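PDB 3ZED: RNA-directed RNA polymerase from Infectious pancreatic necrosis virus, which probably copies the viral RNA genome, joining ribonucleoside triphosphates into RNA and releasing diphosphate, and probably occurs both free and covalently attached to the genomic RNA. Local coordinates for residues Ala75-Leu80 and Ala220-Ile225; Pro536-Leu541 and Pro548-Gly553; Asp654-Met659 and Ile669-Pro674. All coordinates share one frame; numbering follows the deposited sequence.

Contact 1 of 3, residues Ala75-Leu80 and Ala220-Ile225; sequences AALPRL and APSWLI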
ATOM      1  N   ALA B  75     -24.505   8.193  25.246  1.00 91.56           N
ATOM      2  CA  ALA B  75     -25.763   7.924  24.553  1.00 91.51           C
ATOM      3  C   ALA B  75     -25.514   7.239  23.211  1.00 92.21           C
ATOM      4  O   ALA B  75     -26.217   6.281  22.887  1.00 93.19           O
ATOM      5  CB  ALA B  75     -26.541   9.213  24.342  1.00 93.70           C
ATOM      6  N   ALA B  76     -24.514   7.721  22.435  1.00 84.11           N
ATOM      7  CA  ALA B  76     -24.193   7.178  21.113  1.00 80.54           C
ATOM      8  C   ALA B  76     -23.500   5.821  21.191  1.00 81.26           C
ATOM      9  O   ALA B  76     -23.773   4.958  20.355  1.00 78.76           O
ATOM     10  CB  ALA B  76     -23.337   8.155  20.334  1.00 79.73           C
ATOM     11  N   LEU B  77     -22.604   5.633  22.182  1.00 77.91           N
ATOM     12  CA  LEU B  77     -21.890   4.374  22.404  1.00 76.03           C
ATOM     13  C   LEU B  77     -22.119   3.915  23.854  1.00 82.58           C
ATOM     14  O   LEU B  77     -21.237   4.109  24.694  1.00 82.30           O
ATOM     15  CB  LEU B  77     -20.393   4.514  22.074  1.00 73.40           C
ATOM     16  CG  LEU B  77     -20.030   4.899  20.640  1.00 75.51           C
ATOM     17  CD1 LEU B  77     -18.579   5.276  20.541  1.00 73.17           C
ATOM     18  CD2 LEU B  77     -20.352   3.786  19.652  1.00 77.12           C
ATOM     19  N   PRO B  78     -23.319   3.347  24.178  1.00 81.83           N
ATOM     20  CA  PRO B  78     -23.601   2.949  25.572  1.00 83.26           C
ATOM     21  C   PRO B  78     -22.692   1.847  26.107  1.00 85.49           C
ATOM     22  O   PRO B  78     -22.348   1.879  27.294  1.00 86.38           O
ATOM     23  CB  PRO B  78     -25.057   2.470  25.516  1.00 86.82           C
ATOM     24  CG  PRO B  78     -25.629   3.099  24.303  1.00 90.62           C
ATOM     25  CD  PRO B  78     -24.498   3.095  23.322  1.00 83.42           C
ATOM     26  N   ARG B  79     -22.288   0.895  25.241  1.00 79.64           N
ATOM     27  CA  ARG B  79     -21.390  -0.207  25.582  1.00 78.81           C
ATOM     28  C   ARG B  79     -19.999   0.278  26.050  1.00 81.60           C
ATOM     29  O   ARG B  79     -19.304  -0.452  26.758  1.00 80.43           O
ATOM     30  CB  ARG B  79     -21.210  -1.114  24.358  1.00 77.02           C
ATOM     31  CG  ARG B  79     -22.387  -2.013  24.045  1.00 80.48           C
ATOM     32  CD  ARG B  79     -22.102  -2.937  22.856  1.00 74.54           C
ATOM     33  NE  ARG B  79     -20.975  -3.861  23.049  1.00 83.65           N
ATOM     34  CZ  ARG B  79     -21.074  -5.086  23.560  1.00102.30           C
ATOM     35  NH1 ARG B  79     -22.254  -5.560  23.941  1.00 93.63           N
ATOM     36  NH2 ARG B  79     -19.996  -5.842  23.699  1.00 94.53           N
ATOM     37  N   LEU B  80     -19.597   1.497  25.636  1.00 78.76           N
ATOM     38  CA  LEU B  80     -18.287   2.068  25.946  1.00 78.06           C
ATOM     39  C   LEU B  80     -18.377   3.242  26.944  1.00 87.14           C
ATOM     40  O   LEU B  80     -17.543   4.153  26.891  1.00 86.77           O
ATOM     41  CB  LEU B  80     -17.584   2.522  24.646  1.00 75.07           C
ATOM     42  CG  LEU B  80     -17.405   1.501  23.517  1.00 76.34           C
ATOM     43  CD1 LEU B  80     -16.827   2.167  22.304  1.00 74.06           C
ATOM     44  CD2 LEU B  80     -16.499   0.346  23.928  1.00 76.50           C
ATOM     45  N   ALA B 220     -20.670  -4.862  14.582  1.00 61.84           N
ATOM     46  CA  ALA B 220     -20.376  -3.440  14.439  1.00 61.54           C
ATOM     47  C   ALA B 220     -18.949  -3.200  14.979  1.00 63.98           C
ATOM     48  O   ALA B 220     -18.576  -3.845  15.965  1.00 65.17           O
ATOM     49  CB  ALA B 220     -21.399  -2.617  15.217  1.00 63.89           C
ATOM     50  N   PRO B 221     -18.134  -2.318  14.368  1.00 57.33           N
ATOM     51  CA  PRO B 221     -16.747  -2.140  14.843  1.00 55.90           C
ATOM     52  C   PRO B 221     -16.561  -1.883  16.343  1.00 60.93           C
ATOM     53  O   PRO B 221     -15.632  -2.464  16.906  1.00 60.86           O
ATOM     54  CB  PRO B 221     -16.254  -0.939  14.038  1.00 56.23           C
ATOM     55  CG  PRO B 221     -17.021  -1.027  12.782  1.00 60.47           C
ATOM     56  CD  PRO B 221     -18.388  -1.507  13.165  1.00 58.07           C
ATOM     57  N   SER B 222     -17.408  -1.032  16.985  1.00 58.09           N
ATOM     58  CA  SER B 222     -17.289  -0.700  18.415  1.00 59.36           C
ATOM     59  C   SER B 222     -17.406  -1.929  19.329  1.00 66.73           C
ATOM     60  O   SER B 222     -16.894  -1.900  20.452  1.00 67.34           O
ATOM     61  CB  SER B 222     -18.338   0.327  18.825  1.00 63.37           C
ATOM     62  OG  SER B 222     -19.655  -0.200  18.739  1.00 68.78           O
ATOM     63  N   TRP B 223     -18.087  -2.997  18.859  1.00 64.36           N
ATOM     64  CA  TRP B 223     -18.281  -4.226  19.624  1.00 65.63           C
ATOM     65  C   TRP B 223     -16.981  -5.071  19.694  1.00 67.82           C
ATOM     66  O   TRP B 223     -16.936  -6.066  20.414  1.00 68.93           O
ATOM     67  CB  TRP B 223     -19.436  -5.042  19.031  1.00 65.13           C
ATOM     68  CG  TRP B 223     -20.795  -4.490  19.332  1.00 68.31           C
ATOM     69  CD1 TRP B 223     -21.246  -3.227  19.081  1.00 71.67           C
ATOM     70  CD2 TRP B 223     -21.908  -5.213  19.878  1.00 70.26           C
ATOM     71  NE1 TRP B 223     -22.567  -3.111  19.458  1.00 73.50           N
ATOM     72  CE2 TRP B 223     -23.009  -4.325  19.917  1.00 76.11           C
ATOM     73  CE3 TRP B 223     -22.092  -6.539  20.307  1.00 72.65           C
ATOM     74  CZ2 TRP B 223     -24.266  -4.708  20.419  1.00 78.00           C
ATOM     75  CZ3 TRP B 223     -23.336  -6.919  20.803  1.00 76.84           C
ATOM     76  CH2 TRP B 223     -24.406  -6.011  20.855  1.00 78.79           C
ATOM     77  N   LEU B 224     -15.939  -4.677  18.946  1.00 61.28           N
ATOM     78  CA  LEU B 224     -14.643  -5.356  18.946  1.00 59.10           C
ATOM     79  C   LEU B 224     -13.741  -4.793  20.080  1.00 63.23           C
ATOM     80  O   LEU B 224     -12.626  -5.285  20.299  1.00 61.84           O
ATOM     81  CB  LEU B 224     -13.976  -5.226  17.561  1.00 56.51           C
ATOM     82  CG  LEU B 224     -14.212  -6.383  16.565  1.00 59.33           C
ATOM     83  CD1 LEU B 224     -15.704  -6.546  16.199  1.00 59.62           C
ATOM     84  CD2 LEU B 224     -13.359  -6.207  15.320  1.00 57.95           C
ATOM     85  N   ILE B 225     -14.260  -3.784  20.821  1.00 60.26           N
ATOM     86  CA  ILE B 225     -13.584  -3.184  21.961  1.00 59.96           C
ATOM     87  C   ILE B 225     -14.100  -3.869  23.208  1.00 67.39           C
ATOM     88  O   ILE B 225     -15.295  -3.842  23.508  1.00 67.79           O
ATOM     89  CB  ILE B 225     -13.714  -1.634  22.074  1.00 62.36           C
ATOM     90  CG1 ILE B 225     -13.150  -0.907  20.846  1.00 59.68           C
ATOM     91  CG2 ILE B 225     -13.025  -1.135  23.370  1.00 63.69           C
ATOM     92  CD1 ILE B 225     -13.803   0.413  20.613  1.00 60.21           C
TER
HETATM   93  O   HOH W   1     -17.469  -5.629  22.850  1.00 58.30           O
HETATM   94  O   HOH W   2     -18.732  -1.818  22.271  1.00 68.96           O
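Arg79 stacked on Trp223 makes this a cation-pi contact, and it joins the 3-10 turn that follows helix 73-76 to the 3-10 segment 221-224 just ahead of strand 225-226. Both pieces belong to the palm region of the polymerase, 140 residues apart in sequence. The guanidinium lies flat over the indole, its plane within 9° of the ring, and Arg79 CZ sits 3.9 Å from the centroid of the six-membered ring of Trp223. Further back along the same side chain, Arg79 CD rests over the five-membered ring, 3.5 Å from its centroid, in a CH-pi contact. The bend at chi3 (61°) lets the arginine do both, because it swings the guanidinium round beyond CD and lays it along the same ring face.

Two waters meet the guanidinium at its edge, in its plane. One accepts from Arg79 NE and donates to Ser222 O, 2.6 Å away. The other accepts a hydrogen bond from Arg79 NH2 at 2.7 Å and donates to the carbonyls of both Trp223 and Ile225. The rotation of the group is thus set by water as well as by the ring.

A small apolar contact accompanies the stack. Leu80 CD2 comes within 3.8 Å of Ile225 CG2, the two side chains crossing at about a right angle, and Leu77 CD2 reaches Ser222 CB at 4.1 Å. The hydroxyl of Ser222 is bonded to Asp268 of helix 260-278, a helix that Ile225 also touches through Leu264.

The two segments are therefore joined by one stacked cation, its bridging waters and a few methyl groups; the three carbonyls to which the waters donate should suit the positive charge that Arg79 probably carries.

Contact 2 of 3, residues Pro536-Leu541 and Pro548-Gly553; sequences PQDGYL and PPIRPG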
ATOM      1  N   PRO B 536      35.354  -5.765  -3.155  1.00 39.21           N
ATOM      2  CA  PRO B 536      36.628  -5.245  -2.629  1.00 38.45           C
ATOM      3  C   PRO B 536      37.177  -6.065  -1.488  1.00 42.03           C
ATOM      4  O   PRO B 536      36.433  -6.752  -0.794  1.00 41.31           O
ATOM      5  CB  PRO B 536      36.303  -3.833  -2.169  1.00 39.21           C
ATOM      6  CG  PRO B 536      34.885  -3.589  -2.531  1.00 42.52           C
ATOM      7  CD  PRO B 536      34.218  -4.862  -2.890  1.00 38.43           C
ATOM      8  N   GLN B 537      38.503  -5.997  -1.314  1.00 37.79           N
ATOM      9  CA  GLN B 537      39.191  -6.667  -0.226  1.00 37.82           C
ATOM     10  C   GLN B 537      39.320  -5.713   0.969  1.00 41.33           C
ATOM     11  O   GLN B 537      39.526  -6.140   2.101  1.00 41.42           O
ATOM     12  CB  GLN B 537      40.579  -7.138  -0.701  1.00 40.40           C
ATOM     13  CG  GLN B 537      40.521  -8.212  -1.784  1.00 45.88           C
ATOM     14  CD  GLN B 537      40.426  -9.617  -1.216  1.00 55.89           C
ATOM     15  OE1 GLN B 537      40.384  -9.837  -0.002  1.00 46.71           O
ATOM     16  NE2 GLN B 537      40.395 -10.607  -2.090  1.00 47.25           N
ATOM     17  N   ASP B 538      39.193  -4.426   0.710  1.00 37.74           N
ATOM     18  CA  ASP B 538      39.348  -3.411   1.745  1.00 37.97           C
ATOM     19  C   ASP B 538      38.021  -2.814   2.212  1.00 40.01           C
ATOM     20  O   ASP B 538      37.119  -2.556   1.414  1.00 35.59           O
ATOM     21  CB  ASP B 538      40.257  -2.267   1.221  1.00 39.69           C
ATOM     22  CG  ASP B 538      39.705  -1.527   0.017  1.00 43.74           C
ATOM     23  OD1 ASP B 538      39.492  -2.173  -1.032  1.00 44.07           O
ATOM     24  OD2 ASP B 538      39.470  -0.304   0.130  1.00 47.63           O
ATOM     25  N   GLY B 539      37.955  -2.528   3.506  1.00 39.42           N
ATOM     26  CA  GLY B 539      36.817  -1.829   4.072  1.00 37.89           C
ATOM     27  C   GLY B 539      35.678  -2.672   4.579  1.00 39.84           C
ATOM     28  O   GLY B 539      35.836  -3.864   4.848  1.00 39.86           O
ATOM     29  N   TYR B 540      34.545  -1.998   4.765  1.00 34.72           N
ATOM     30  CA  TYR B 540      33.290  -2.510   5.299  1.00 34.00           C
ATOM     31  C   TYR B 540      32.864  -3.793   4.605  1.00 34.96           C
ATOM     32  O   TYR B 540      32.817  -3.854   3.358  1.00 31.65           O
ATOM     33  CB  TYR B 540      32.171  -1.468   5.103  1.00 33.24           C
ATOM     34  CG  TYR B 540      32.187  -0.232   5.979  1.00 33.56           C
ATOM     35  CD1 TYR B 540      32.182  -0.336   7.369  1.00 35.78           C
ATOM     36  CD2 TYR B 540      32.018   1.036   5.426  1.00 33.27           C
ATOM     37  CE1 TYR B 540      32.074   0.799   8.182  1.00 37.36           C
ATOM     38  CE2 TYR B 540      31.898   2.173   6.227  1.00 33.35           C
ATOM     39  CZ  TYR B 540      31.921   2.049   7.603  1.00 42.37           C
ATOM     40  OH  TYR B 540      31.827   3.180   8.368  1.00 43.00           O
ATOM     41  N   LEU B 541      32.579  -4.819   5.416  1.00 31.04           N
ATOM     42  CA  LEU B 541      32.074  -6.128   4.991  1.00 31.53           C
ATOM     43  C   LEU B 541      33.039  -6.822   4.024  1.00 38.17           C
ATOM     44  O   LEU B 541      32.627  -7.724   3.295  1.00 38.85           O
ATOM     45  CB  LEU B 541      30.643  -5.987   4.363  1.00 29.92           C
ATOM     46  CG  LEU B 541      29.552  -5.414   5.298  1.00 33.21           C
ATOM     47  CD1 LEU B 541      28.236  -5.239   4.589  1.00 31.28           C
ATOM     48  CD2 LEU B 541      29.351  -6.304   6.548  1.00 35.44           C
ATOM     49  N   PRO B 548      34.908   2.903   3.871  1.00 38.83           N
ATOM     50  CA  PRO B 548      34.306   2.477   2.605  1.00 38.55           C
ATOM     51  C   PRO B 548      35.389   1.890   1.694  1.00 41.86           C
ATOM     52  O   PRO B 548      36.555   2.217   1.894  1.00 42.67           O
ATOM     53  CB  PRO B 548      33.742   3.786   2.034  1.00 39.52           C
ATOM     54  CG  PRO B 548      34.680   4.856   2.583  1.00 43.13           C
ATOM     55  CD  PRO B 548      34.978   4.383   3.970  1.00 39.22           C
ATOM     56  N   PRO B 549      35.080   1.033   0.696  1.00 36.31           N
ATOM     57  CA  PRO B 549      36.156   0.585  -0.202  1.00 36.17           C
ATOM     58  C   PRO B 549      36.633   1.767  -1.063  1.00 41.02           C
ATOM     59  O   PRO B 549      35.851   2.688  -1.320  1.00 38.01           O
ATOM     60  CB  PRO B 549      35.467  -0.477  -1.057  1.00 36.46           C
ATOM     61  CG  PRO B 549      34.028  -0.045  -1.107  1.00 38.04           C
ATOM     62  CD  PRO B 549      33.756   0.545   0.252  1.00 34.57           C
ATOM     63  N   ILE B 550      37.894   1.761  -1.484  1.00 40.36           N
ATOM     64  CA  ILE B 550      38.419   2.819  -2.363  1.00 40.40           C
ATOM     65  C   ILE B 550      37.713   2.669  -3.712  1.00 44.48           C
ATOM     66  O   ILE B 550      37.212   3.646  -4.263  1.00 43.86           O
ATOM     67  CB  ILE B 550      39.968   2.759  -2.457  1.00 43.72           C
ATOM     68  CG1 ILE B 550      40.581   3.040  -1.061  1.00 43.85           C
ATOM     69  CG2 ILE B 550      40.489   3.760  -3.518  1.00 43.84           C
ATOM     70  CD1 ILE B 550      41.882   2.449  -0.775  1.00 59.31           C
ATOM     71  N   ARG B 551      37.593   1.425  -4.178  1.00 41.22           N
ATOM     72  CA  ARG B 551      36.908   1.075  -5.424  1.00 40.57           C
ATOM     73  C   ARG B 551      35.794   0.030  -5.134  1.00 40.64           C
ATOM     74  O   ARG B 551      36.086  -1.166  -4.988  1.00 38.92           O
ATOM     75  CB  ARG B 551      37.928   0.557  -6.465  1.00 43.62           C
ATOM     76  CG  ARG B 551      37.411   0.506  -7.898  1.00 55.39           C
ATOM     77  CD  ARG B 551      38.448  -0.101  -8.824  1.00 70.41           C
ATOM     78  NE  ARG B 551      39.691   0.677  -8.874  1.00 85.05           N
ATOM     79  CZ  ARG B 551      39.944   1.637  -9.763  1.00106.90           C
ATOM     80  NH1 ARG B 551      39.037   1.960 -10.680  1.00 96.45           N
ATOM     81  NH2 ARG B 551      41.104   2.285  -9.735  1.00 91.60           N
ATOM     82  N   PRO B 552      34.524   0.484  -5.008  1.00 36.31           N
ATOM     83  CA  PRO B 552      33.407  -0.465  -4.788  1.00 36.22           C
ATOM     84  C   PRO B 552      33.293  -1.519  -5.895  1.00 41.69           C
ATOM     85  O   PRO B 552      33.651  -1.273  -7.060  1.00 42.52           O
ATOM     86  CB  PRO B 552      32.151   0.434  -4.820  1.00 36.48           C
ATOM     87  CG  PRO B 552      32.639   1.801  -4.626  1.00 40.67           C
ATOM     88  CD  PRO B 552      34.032   1.867  -5.149  1.00 37.66           C
ATOM     89  N   GLY B 553      32.785  -2.685  -5.516  1.00 37.49           N
ATOM     90  CA  GLY B 553      32.546  -3.770  -6.451  1.00 36.74           C
ATOM     91  C   GLY B 553      31.300  -3.506  -7.277  1.00 39.16           C
ATOM     92  O   GLY B 553      30.500  -2.615  -6.950  1.00 36.81           O
TER
HETATM   93  O   HOH W   3      38.882  -0.896  -3.523  1.00 36.71           O
HETATM   94  O   HOH W   4      38.814   1.027   2.396  1.00 42.72           O
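Pro536 and Gly553 bring the two backbones within 5.8 Å at their CA atoms, so that residues 536-541 and 548-553 form the two arms of a proline-rich connection without regular strand pairing, in the thumb domain between helix 524-533 and strand 556-560. Closer to the residues that link the arms, Tyr540 and Leu547 are joined by backbone hydrogen bonding.

Asp538 is the polar centre. Its OD2 accepts the backbone N-H of Ile550 at 3.1 Å and 157°, using the lone pair on the side of the other carboxylate oxygen. With CG set between its own backbone N and carbonyl carbon (chi1 62°), the carboxylate is carried across to the facing arm. One water donates to both Asp538 OD2 and Pro548 O; a second donates to Asp538 OD1 and accepts from Arg551 N at 2.7 Å. Directly or through water, then, the carboxylate reaches three backbone atoms of the other arm, Pro548 O, Ile550 N and Arg551 N, and the bonds to both oxygens limit its rotation.

Proline rings pack nearby. Pro536 CG meets Pro549 CB at 3.5 Å, tighter than an ordinary van der Waals contact, with the two rings crossing obliquely. Gly539 adopts phi 91°, a backbone shape that suits its lack of a beta carbon, and here that lack also leaves the Pro548-Pro549 peptide close against it.

At the far end Tyr540 passes Pro548, and its hydroxyl is tied to Glu628 of helix 625-645, with a weak bond from Arg617. The same helix receives Pro548 and Pro552 through Pro625, so both arms are seated on neighbouring parts of the thumb. Where the tyrosine ring passes the other arm, Tyr540 CD2 approaches Pro548 N to 3.8 Å.

Contact 3 of 3, residues Asp654-Met659 and Ile669-Pro674; sequences DDWNNM and ITLSEP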
ATOM      1  N   ASP B 654      17.951   5.670  20.054  1.00 59.48           N
ATOM      2  CA  ASP B 654      17.563   4.264  20.205  1.00 59.50           C
ATOM      3  C   ASP B 654      16.280   4.025  19.417  1.00 63.81           C
ATOM      4  O   ASP B 654      16.170   3.031  18.688  1.00 62.86           O
ATOM      5  CB  ASP B 654      17.368   3.859  21.691  1.00 62.88           C
ATOM      6  CG  ASP B 654      18.605   3.821  22.583  1.00 76.97           C
ATOM      7  OD1 ASP B 654      19.666   3.362  22.113  1.00 76.02           O
ATOM      8  OD2 ASP B 654      18.481   4.162  23.784  1.00 87.41           O
ATOM      9  N   ASP B 655      15.316   4.956  19.533  1.00 61.38           N
ATOM     10  CA  ASP B 655      14.047   4.854  18.793  1.00 61.19           C
ATOM     11  C   ASP B 655      14.081   5.772  17.545  1.00 61.97           C
ATOM     12  O   ASP B 655      13.154   6.543  17.322  1.00 62.17           O
ATOM     13  CB  ASP B 655      12.855   5.178  19.716  1.00 64.87           C
ATOM     14  CG  ASP B 655      12.845   4.405  21.028  1.00 80.67           C
ATOM     15  OD1 ASP B 655      13.073   3.172  20.997  1.00 81.04           O
ATOM     16  OD2 ASP B 655      12.616   5.034  22.084  1.00 92.13           O
ATOM     17  N   TRP B 656      15.165   5.673  16.742  1.00 55.49           N
ATOM     18  CA  TRP B 656      15.426   6.483  15.535  1.00 54.65           C
ATOM     19  C   TRP B 656      14.477   6.212  14.357  1.00 58.44           C
ATOM     20  O   TRP B 656      14.358   7.052  13.468  1.00 58.09           O
ATOM     21  CB  TRP B 656      16.868   6.258  15.051  1.00 52.71           C
ATOM     22  CG  TRP B 656      17.119   4.888  14.482  1.00 52.56           C
ATOM     23  CD1 TRP B 656      17.502   3.772  15.169  1.00 55.52           C
ATOM     24  CD2 TRP B 656      17.032   4.500  13.102  1.00 51.25           C
ATOM     25  NE1 TRP B 656      17.674   2.720  14.305  1.00 54.27           N
ATOM     26  CE2 TRP B 656      17.359   3.127  13.032  1.00 54.62           C
ATOM     27  CE3 TRP B 656      16.684   5.178  11.913  1.00 51.26           C
ATOM     28  CZ2 TRP B 656      17.325   2.413  11.832  1.00 52.47           C
ATOM     29  CZ3 TRP B 656      16.672   4.471  10.719  1.00 51.36           C
ATOM     30  CH2 TRP B 656      16.980   3.109  10.685  1.00 51.83           C
ATOM     31  N   ASN B 657      13.845   5.035  14.335  1.00 54.97           N
ATOM     32  CA  ASN B 657      12.995   4.535  13.256  1.00 53.73           C
ATOM     33  C   ASN B 657      11.871   5.495  12.866  1.00 58.38           C
ATOM     34  O   ASN B 657      11.674   5.732  11.676  1.00 56.74           O
ATOM     35  CB  ASN B 657      12.436   3.154  13.617  1.00 52.22           C
ATOM     36  CG  ASN B 657      13.548   2.171  13.915  1.00 65.15           C
ATOM     37  OD1 ASN B 657      14.116   2.149  15.013  1.00 56.94           O
ATOM     38  ND2 ASN B 657      13.994   1.456  12.904  1.00 50.21           N
ATOM     39  N   ASN B 658      11.173   6.064  13.852  1.00 57.52           N
ATOM     40  CA  ASN B 658      10.065   7.011  13.651  1.00 58.30           C
ATOM     41  C   ASN B 658      10.533   8.365  13.055  1.00 61.22           C
ATOM     42  O   ASN B 658       9.719   9.063  12.454  1.00 63.40           O
ATOM     43  CB  ASN B 658       9.284   7.243  14.952  1.00 61.75           C
ATOM     44  CG  ASN B 658      10.118   7.150  16.204  1.00 90.24           C
ATOM     45  OD1 ASN B 658      10.183   6.100  16.861  1.00 95.09           O
ATOM     46  ND2 ASN B 658      10.822   8.224  16.520  1.00 76.34           N
ATOM     47  N   MET B 659      11.822   8.712  13.209  1.00 54.13           N
ATOM     48  CA  MET B 659      12.445   9.934  12.687  1.00 52.62           C
ATOM     49  C   MET B 659      13.005   9.785  11.253  1.00 53.82           C
ATOM     50  O   MET B 659      13.455  10.778  10.661  1.00 53.99           O
ATOM     51  CB  MET B 659      13.617  10.339  13.586  1.00 55.25           C
ATOM     52  CG  MET B 659      13.234  10.743  14.965  1.00 60.00           C
ATOM     53  SD  MET B 659      14.622  11.577  15.743  1.00 65.03           S
ATOM     54  CE  MET B 659      13.746  12.576  16.893  1.00 64.12           C
ATOM     55  N   ILE B 669      17.671  -1.972  15.645  1.00 61.83           N
ATOM     56  CA  ILE B 669      19.015  -1.397  15.750  1.00 60.18           C
ATOM     57  C   ILE B 669      18.930  -0.013  16.408  1.00 60.83           C
ATOM     58  O   ILE B 669      17.902   0.663  16.311  1.00 60.38           O
ATOM     59  CB  ILE B 669      19.800  -1.361  14.413  1.00 62.84           C
ATOM     60  CG1 ILE B 669      19.266  -0.318  13.443  1.00 62.55           C
ATOM     61  CG2 ILE B 669      19.877  -2.736  13.759  1.00 63.75           C
ATOM     62  CD1 ILE B 669      20.262   0.578  12.998  1.00 69.13           C
ATOM     63  N   THR B 670      20.010   0.383  17.095  1.00 55.32           N
ATOM     64  CA  THR B 670      20.102   1.666  17.774  1.00 54.99           C
ATOM     65  C   THR B 670      21.222   2.508  17.145  1.00 56.30           C
ATOM     66  O   THR B 670      22.265   1.970  16.770  1.00 55.64           O
ATOM     67  CB  THR B 670      20.277   1.486  19.302  1.00 65.23           C
ATOM     68  OG1 THR B 670      20.528   2.766  19.880  1.00 72.52           O
ATOM     69  CG2 THR B 670      21.422   0.545  19.674  1.00 63.09           C
ATOM     70  N   LEU B 671      21.006   3.833  17.068  1.00 51.09           N
ATOM     71  CA  LEU B 671      21.976   4.769  16.508  1.00 50.28           C
ATOM     72  C   LEU B 671      22.640   5.624  17.603  1.00 55.84           C
ATOM     73  O   LEU B 671      23.281   6.627  17.280  1.00 53.51           O
ATOM     74  CB  LEU B 671      21.312   5.667  15.438  1.00 49.83           C
ATOM     75  CG  LEU B 671      20.670   4.977  14.222  1.00 52.85           C
ATOM     76  CD1 LEU B 671      20.241   6.003  13.173  1.00 52.26           C
ATOM     77  CD2 LEU B 671      21.592   3.970  13.599  1.00 53.43           C
ATOM     78  N   SER B 672      22.531   5.200  18.896  1.00 56.72           N
ATOM     79  CA  SER B 672      23.127   5.910  20.040  1.00 58.58           C
ATOM     80  C   SER B 672      24.655   5.895  19.951  1.00 62.88           C
ATOM     81  O   SER B 672      25.304   6.881  20.318  1.00 63.13           O
ATOM     82  CB  SER B 672      22.654   5.322  21.363  1.00 64.87           C
ATOM     83  OG  SER B 672      22.990   3.952  21.480  1.00 78.74           O
ATOM     84  N   GLU B 673      25.226   4.793  19.419  1.00 58.50           N
ATOM     85  CA  GLU B 673      26.670   4.698  19.178  1.00 57.70           C
ATOM     86  C   GLU B 673      26.926   4.872  17.674  1.00 57.34           C
ATOM     87  O   GLU B 673      26.077   4.458  16.872  1.00 54.42           O
ATOM     88  CB  GLU B 673      27.259   3.382  19.715  1.00 59.74           C
ATOM     89  CG  GLU B 673      27.562   3.422  21.214  1.00 73.71           C
ATOM     90  CD  GLU B 673      28.481   4.531  21.700  1.00 95.10           C
ATOM     91  OE1 GLU B 673      29.647   4.583  21.247  1.00 94.74           O
ATOM     92  OE2 GLU B 673      28.034   5.349  22.538  1.00 89.36           O
ATOM     93  N   PRO B 674      28.034   5.532  17.256  1.00 52.17           N
ATOM     94  CA  PRO B 674      28.265   5.723  15.808  1.00 50.08           C
ATOM     95  C   PRO B 674      28.342   4.407  15.048  1.00 51.88           C
ATOM     96  O   PRO B 674      28.735   3.374  15.606  1.00 53.22           O
ATOM     97  CB  PRO B 674      29.617   6.451  15.745  1.00 52.47           C
ATOM     98  CG  PRO B 674      29.826   7.011  17.104  1.00 57.92           C
ATOM     99  CD  PRO B 674      29.135   6.100  18.059  1.00 53.79           C
TER
HETATM  100  O   HOH W   5      15.452   1.066  17.172  1.00 32.55           O
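Asp654 and Trp656 each send a polar group across to the facing segment. Thr670 OG1 donates to Asp654 OD1; at 2.5 Å the refined distance is very short, and its exact value is doubtful. The two side chains lie next to each other and point the same way, the threonine hydroxyl being placed there by chi1 of 173°, opposite its own backbone N. Trp656 NE1 donates to Ile669 O at 2.9 Å, with a bent N-H...O angle of 135°. The oxygen stays close to the indole plane, but the N-H arrives above the plane of the carbonyl instead of on a lone pair.

Ser672 N points at Thr670 OG1 in a long, weak bond of the ST-turn kind, and the Ser672 hydroxyl sits near both Thr670 OG1 and Asp654 OD1. A water lies 2.6 Å from Asp654 O and equally near Ile669 O, close enough to donate to either, though it has more acceptors in reach than protons.

Packing centres on the indole. Leu671 leans over one face, its CG 3.5 Å from the centroid of the five-membered ring of Trp656 in a CH-pi contact. On the opposite face is the amide of the next residue, Asn657, whose ND2 is itself held by the carbonyls of Gly663 and Leu666. Ile669 extends CD1 to within 3.7 Å of Trp656 CZ2. Beyond them, Val611 of helix 604-621 touches the tryptophan, while Glu614 and Leu618 of that helix touch Leu671.

Trp656, sandwiched between Leu671 and Asn657 and with its N-H given to a backbone carbonyl, thus joins two parts of the irregular connection between helices 650-654 and 677-683 in the polymerase thumb.

How the contacts relate
From the N terminus, contact 1 comes first and is the long-range one: it closes an excursion of 139 residues, rich in helix, inside the palm region. Contacts 2 and 3 follow in the thumb and close short loops of six and nine intervening residues without helix or strand. The three stand in series, none nested in or crossing another. Contact 1 lies on the opposite side of the chain's centre from contact 2, their centres 59 Å apart. Contacts 2 and 3 are neighbours without touching, nearest atoms about 8 Å apart, and both border helix 625-645, which contact 2 meets at Pro625 and Glu628 and contact 3 at Leu636 and Arg639.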